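Local coordinates for protein carbohydrate kinase, pfkB family (Enterococcus faecalis, PDB 3KTN) that probably phosphorylates 2-keto-3-deoxygluconate, as a putative sugar kinase of the pfkB (ribokinase-like) family that binds magnesium, at residues A[240-245]-A[262-267]; A[299-304]-A[327-332]. All coordinates share one frame; numbering follows the deposited sequence.

Contact 1 (A[240-245]-A[262-267])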
loop_
_atom_site.group_PDB
_atom_site.type_symbol
_atom_site.label_atom_id
_atom_site.label_comp_id
_atom_site.label_asym_id
_atom_site.label_seq_id
_atom_site.Cartn_x
_atom_site.Cartn_y
_atom_site.Cartn_z
ATOM N N GLY A 240 0.744 26.011 -29.223
ATOM C CA GLY A 240 1.315 25.975 -27.893
ATOM C C GLY A 240 0.313 26.514 -26.895
ATOM O O GLY A 240 -0.842 26.774 -27.238
ATOM N N THR A 241 0.752 26.686 -25.655
ATOM C CA THR A 241 -0.125 27.189 -24.610
ATOM C C THR A 241 0.566 28.243 -23.777
ATOM O O THR A 241 1.790 28.301 -23.701
ATOM C CB THR A 241 -0.558 26.077 -23.638
ATOM O OG1 THR A 241 0.599 25.566 -22.964
ATOM C CG2 THR A 241 -1.257 24.954 -24.379
ATOM N N THR A 242 -0.236 29.070 -23.132
ATOM C CA THR A 242 0.300 30.106 -22.283
ATOM C C THR A 242 -0.378 30.018 -20.925
ATOM O O THR A 242 -1.606 29.939 -20.830
ATOM C CB THR A 242 0.092 31.508 -22.920
ATOM O OG1 THR A 242 0.302 32.523 -21.931
ATOM C CG2 THR A 242 -1.302 31.637 -23.497
ATOM N N ARG A 243 0.438 29.988 -19.878
ATOM C CA ARG A 243 -0.051 29.922 -18.508
ATOM C C ARG A 243 -0.072 31.329 -17.940
ATOM O O ARG A 243 0.855 32.109 -18.152
ATOM C CB ARG A 243 0.865 29.041 -17.656
ATOM C CG ARG A 243 0.880 27.586 -18.074
ATOM C CD ARG A 243 2.070 26.851 -17.482
ATOM N NE ARG A 243 2.196 25.505 -18.035
ATOM C CZ ARG A 243 1.423 24.479 -17.691
ATOM N NH1 ARG A 243 0.466 24.643 -16.786
ATOM N NH2 ARG A 243 1.597 23.292 -18.264
ATOM N N SER A 244 -1.140 31.655 -17.224
ATOM C CA SER A 244 -1.277 32.970 -16.621
ATOM C C SER A 244 -1.893 32.808 -15.243
ATOM O O SER A 244 -2.390 31.734 -14.900
ATOM C CB SER A 244 -2.167 33.869 -17.490
ATOM O OG SER A 244 -3.462 33.311 -17.663
ATOM N N HIS A 245 -1.856 33.869 -14.448
ATOM C CA HIS A 245 -2.428 33.806 -13.116
ATOM C C HIS A 245 -2.949 35.148 -12.640
ATOM O O HIS A 245 -2.221 36.138 -12.611
ATOM C CB HIS A 245 -1.398 33.279 -12.108
ATOM C CG HIS A 245 -0.251 34.210 -11.866
ATOM N ND1 HIS A 245 0.708 34.475 -12.821
ATOM C CD2 HIS A 245 0.082 34.951 -10.784
ATOM C CE1 HIS A 245 1.582 35.339 -12.337
ATOM N NE2 HIS A 245 1.225 35.645 -11.102
ATOM N N TYR A 262 -4.793 33.126 -36.865
ATOM C CA TYR A 262 -4.451 33.048 -35.453
ATOM C C TYR A 262 -5.695 32.764 -34.626
ATOM O O TYR A 262 -6.648 33.542 -34.637
ATOM C CB TYR A 262 -3.808 34.359 -34.993
ATOM C CG TYR A 262 -3.809 34.559 -33.493
ATOM C CD1 TYR A 262 -3.376 33.550 -32.631
ATOM C CD2 TYR A 262 -4.232 35.763 -32.935
ATOM C CE1 TYR A 262 -3.362 33.737 -31.256
ATOM C CE2 TYR A 262 -4.221 35.962 -31.561
ATOM C CZ TYR A 262 -3.783 34.946 -30.727
ATOM O OH TYR A 262 -3.757 35.146 -29.370
ATOM N N GLN A 263 -5.676 31.645 -33.907
ATOM C CA GLN A 263 -6.808 31.257 -33.075
ATOM C C GLN A 263 -6.358 31.016 -31.640
ATOM O O GLN A 263 -5.493 30.184 -31.376
ATOM C CB GLN A 263 -7.460 29.993 -33.631
ATOM C CG GLN A 263 -8.920 29.875 -33.275
ATOM C CD GLN A 263 -9.718 31.049 -33.797
ATOM O OE1 GLN A 263 -9.710 31.332 -34.996
ATOM N NE2 GLN A 263 -10.409 31.743 -32.902
ATOM N N GLN A 264 -6.953 31.760 -30.718
ATOM C CA GLN A 264 -6.625 31.657 -29.305
ATOM C C GLN A 264 -7.877 31.234 -28.552
ATOM O O GLN A 264 -8.973 31.700 -28.854
ATOM C CB GLN A 264 -6.148 33.019 -28.792
ATOM C CG GLN A 264 -5.829 33.080 -27.309
ATOM C CD GLN A 264 -4.402 32.679 -26.998
ATOM O OE1 GLN A 264 -3.455 33.285 -27.495
ATOM N NE2 GLN A 264 -4.241 31.657 -26.166
ATOM N N SER A 265 -7.722 30.344 -27.579
ATOM C CA SER A 265 -8.867 29.895 -26.796
ATOM C C SER A 265 -9.031 30.855 -25.625
ATOM O O SER A 265 -8.123 31.627 -25.321
ATOM C CB SER A 265 -8.633 28.484 -26.255
ATOM O OG SER A 265 -7.793 28.519 -25.115
ATOM N N GLU A 266 -10.186 30.818 -24.974
ATOM C CA GLU A 266 -10.403 31.683 -23.822
ATOM C C GLU A 266 -9.665 31.055 -22.642
ATOM O O GLU A 266 -9.490 29.840 -22.610
ATOM C CB GLU A 266 -11.899 31.792 -23.513
ATOM C CG GLU A 266 -12.608 30.452 -23.382
ATOM C CD GLU A 266 -14.067 30.601 -22.975
ATOM O OE1 GLU A 266 -14.813 31.313 -23.687
ATOM O OE2 GLU A 266 -14.467 30.007 -21.946
ATOM N N LYS A 267 -9.217 31.879 -21.696
ATOM C CA LYS A 267 -8.508 31.378 -20.520
ATOM C C LYS A 267 -9.355 30.338 -19.792
ATOM O O LYS A 267 -10.537 30.558 -19.542
ATOM C CB LYS A 267 -8.200 32.503 -19.527
ATOM C CG LYS A 267 -7.225 33.556 -20.001
ATOM C CD LYS A 267 -6.819 34.467 -18.841
ATOM C CE LYS A 267 -8.035 35.062 -18.117
ATOM N NZ LYS A 267 -7.647 35.873 -16.919
HETATM O O HOH W 1 -5.015 35.667 -16.720
#

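Contact 2 (A[299-304]-A[327-332])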
loop_
_atom_site.group_PDB
_atom_site.type_symbol
_atom_site.label_atom_id
_atom_site.label_comp_id
_atom_site.label_asym_id
_atom_site.label_seq_id
_atom_site.Cartn_x
_atom_site.Cartn_y
_atom_site.Cartn_z
ATOM N N ALA A 299 -10.340 23.037 -32.809
ATOM C CA ALA A 299 -9.142 22.308 -32.425
ATOM C C ALA A 299 -8.458 22.899 -31.195
ATOM O O ALA A 299 -8.069 22.162 -30.285
ATOM C CB ALA A 299 -8.164 22.269 -33.586
ATOM N N VAL A 300 -8.312 24.222 -31.168
ATOM C CA VAL A 300 -7.651 24.879 -30.048
ATOM C C VAL A 300 -8.498 24.802 -28.774
ATOM O O VAL A 300 -7.961 24.707 -27.674
ATOM C CB VAL A 300 -7.312 26.363 -30.379
ATOM C CG1 VAL A 300 -8.570 27.216 -30.354
ATOM C CG2 VAL A 300 -6.297 26.893 -29.392
ATOM N N THR A 301 -9.818 24.835 -28.924
ATOM C CA THR A 301 -10.708 24.740 -27.770
ATOM C C THR A 301 -10.633 23.328 -27.183
ATOM O O THR A 301 -10.493 23.144 -25.975
ATOM C CB THR A 301 -12.173 25.020 -28.159
ATOM O OG1 THR A 301 -12.328 26.408 -28.471
ATOM C CG2 THR A 301 -13.106 24.657 -27.016
ATOM N N PHE A 302 -10.727 22.336 -28.060
ATOM C CA PHE A 302 -10.674 20.942 -27.665
ATOM C C PHE A 302 -9.334 20.623 -26.990
ATOM O O PHE A 302 -9.298 20.005 -25.926
ATOM C CB PHE A 302 -10.850 20.067 -28.901
ATOM C CG PHE A 302 -10.821 18.597 -28.618
ATOM C CD1 PHE A 302 -11.993 17.903 -28.337
ATOM C CD2 PHE A 302 -9.622 17.899 -28.646
ATOM C CE1 PHE A 302 -11.971 16.532 -28.088
ATOM C CE2 PHE A 302 -9.588 16.527 -28.397
ATOM C CZ PHE A 302 -10.769 15.845 -28.120
ATOM N N ALA A 303 -8.241 21.059 -27.613
ATOM C CA ALA A 303 -6.898 20.812 -27.102
ATOM C C ALA A 303 -6.598 21.480 -25.756
ATOM O O ALA A 303 -5.913 20.897 -24.912
ATOM C CB ALA A 303 -5.869 21.244 -28.140
ATOM N N THR A 304 -7.098 22.696 -25.559
ATOM C CA THR A 304 -6.870 23.415 -24.313
ATOM C C THR A 304 -7.581 22.705 -23.158
ATOM O O THR A 304 -7.014 22.552 -22.073
ATOM C CB THR A 304 -7.355 24.886 -24.411
ATOM O OG1 THR A 304 -6.760 25.507 -25.558
ATOM C CG2 THR A 304 -6.945 25.675 -23.171
ATOM N N HIS A 327 -17.616 16.200 -23.051
ATOM C CA HIS A 327 -18.541 16.281 -21.926
ATOM C C HIS A 327 -18.169 17.479 -21.057
ATOM O O HIS A 327 -19.036 18.182 -20.542
ATOM C CB HIS A 327 -18.509 14.990 -21.106
ATOM C CG HIS A 327 -19.353 15.040 -19.868
ATOM N ND1 HIS A 327 -18.938 15.667 -18.710
ATOM C CD2 HIS A 327 -20.599 14.575 -19.621
ATOM C CE1 HIS A 327 -19.896 15.587 -17.803
ATOM N NE2 HIS A 327 -20.915 14.929 -18.331
ATOM N N VAL A 328 -16.876 17.728 -20.899
ATOM C CA VAL A 328 -16.449 18.868 -20.099
ATOM C C VAL A 328 -16.886 20.163 -20.792
ATOM O O VAL A 328 -17.356 21.096 -20.142
ATOM C CB VAL A 328 -14.917 18.872 -19.903
ATOM C CG1 VAL A 328 -14.483 20.141 -19.191
ATOM C CG2 VAL A 328 -14.502 17.652 -19.097
ATOM N N LEU A 329 -16.747 20.212 -22.113
ATOM C CA LEU A 329 -17.141 21.399 -22.876
ATOM C C LEU A 329 -18.654 21.604 -22.880
ATOM O O LEU A 329 -19.143 22.705 -22.636
ATOM C CB LEU A 329 -16.651 21.290 -24.325
ATOM C CG LEU A 329 -15.174 21.581 -24.589
ATOM C CD1 LEU A 329 -14.821 21.208 -26.019
ATOM C CD2 LEU A 329 -14.897 23.056 -24.335
ATOM N N GLU A 330 -19.388 20.531 -23.147
ATOM C CA GLU A 330 -20.841 20.585 -23.213
ATOM C C GLU A 330 -21.570 20.600 -21.876
ATOM O O GLU A 330 -22.668 21.147 -21.779
ATOM C CB GLU A 330 -21.356 19.415 -24.048
ATOM C CG GLU A 330 -21.022 19.514 -25.526
ATOM C CD GLU A 330 -21.156 18.185 -26.239
ATOM O OE1 GLU A 330 -22.132 17.456 -25.956
ATOM O OE2 GLU A 330 -20.289 17.871 -27.083
ATOM N N HIS A 331 -20.975 20.001 -20.851
ATOM C CA HIS A 331 -21.614 19.946 -19.535
ATOM C C HIS A 331 -20.633 20.309 -18.427
ATOM O O HIS A 331 -20.190 19.451 -17.663
ATOM C CB HIS A 331 -22.177 18.544 -19.304
ATOM C CG HIS A 331 -23.091 18.082 -20.395
ATOM N ND1 HIS A 331 -24.348 18.616 -20.588
ATOM C CD2 HIS A 331 -22.913 17.171 -21.380
ATOM C CE1 HIS A 331 -24.904 18.053 -21.646
ATOM N NE2 HIS A 331 -24.054 17.174 -22.145
ATOM N N PRO A 332 -20.293 21.600 -18.325
ATOM C CA PRO A 332 -19.369 22.178 -17.346
ATOM C C PRO A 332 -19.755 21.992 -15.880
ATOM O O PRO A 332 -18.892 22.019 -15.003
ATOM C CB PRO A 332 -19.340 23.660 -17.730
ATOM C CG PRO A 332 -19.673 23.649 -19.186
ATOM C CD PRO A 332 -20.775 22.635 -19.255
#

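Contact 1 (A[240-245]-A[262-267])
Ser244 and Lys267 meet where the side-chain hydroxyl of the serine lies alongside the aliphatic chain of the lysine, OG being 3.7 Å from CD. Ser244 OG sits between its backbone N and carbonyl carbon (chi1 59°), while the lysine chain bends at chi3 (-53°) and then runs out extended to its amino end. A single water joins the two polar ends: it accepts from Lys267 NZ at 2.6 Å and is 3.0 Å from Ser244 OG. The lysine also makes a cation-pi contact with Tyr251, which pairs through its backbone with Ser244. Two residues earlier in the strand, the Thr242 methyl CG2 meets the amide nitrogen NE2 of Gln264 at 4.0 Å, the two side chains crossing at about a right angle. The Gln264 chain leaves its backbone extended and bends at chi2 (87°), which brings the amide round to the threonine. The carbonyl branch of the amide is held within its own strand: Tyr262 OH donates to Gln264 OE1 over 2.7 Å, in the carbonyl plane and on a lone pair. NE2 has a weak hydrogen bond to Ser253 OG. Strand 250-257 runs between the two segments in the large sheet of the ribokinase-like fold, antiparallel to both, so this contact reaches over a strand from one neighbour to the next but one. Side chains of the two outer strands reach across strand 250-257 without direct polar bonds between the segments, which implies a thin, partly solvated contact whose one polar link is carried by water.

Contact 2 (A[299-304]-A[327-332])
Thr301 sets its hydroxyl OG1 beside the backbone N (chi1 -70°), which leaves the methyl CG2 anti to that N, while Leu329 places CG beside its own N (chi1 -78°) and extends at chi2, so that methyl groups meet between two helices. This is helix-to-helix packing in the alpha/beta ribokinase-like fold, joining helix 296-310 to the last turn of helix 322-330. The fork of Leu329 addresses a single methyl: Thr301 CG2 is 3.6 Å from CD2 and 4.0 Å from CD1, and the two side chains cross obliquely. CD1 also comes within 4.5 Å of Phe302 CA, and so borders the backbone of the first helix. The CA–CB bond of Phe302 points away from the second segment; its ring meets Trp294 edge-to-face and extends the packing between the two helices to Val322, Val325 and Asn326. Beyond the fork, Leu329 also leans on Val305 and on Arg268 of strand 262-269, and its neighbour Val328 touches Ile98 of a third subunit. The interface between the segments is apolar, since the hydroxyl of Thr301 is directed to its own helix, where OG1 bonds to Glu297 O. The second helix ends here: His331 is the first residue to leave helical geometry, although its N still bonds to His327 O at 2.7 Å, and its CB lies 3.9 Å above the plane of the His327 ring, toward its rim. Within helix 296-310, Val300 O accepts twice from Thr304, a turn further on, from N at 3.0 Å and from OG1 at 2.6 Å, the hydroxyl lying 23° out of the carbonyl plane.

Overall arrangement
Contacts 1 and 2 follow one another along the chain and lie on the same side of its centre, with their own centres 14 Å apart. They meet directly: Ser265 OG and Thr304 OG1 are 3.2 Å apart, a probable hydrogen bond, and Gln263 O packs on Val300 CG2 at 3.9 Å. Segment 262-267, part of the end strand 262-269 of the large sheet within this chain, thus lies against helix 296-310, which also packs, through Thr301, on 327-332. Helix 322-330 in turn touches both helix 296-310 and Arg268 of the strand. Both contacts lie away from the magnesium site at Asp274 and Ile276, so neither forms part of it.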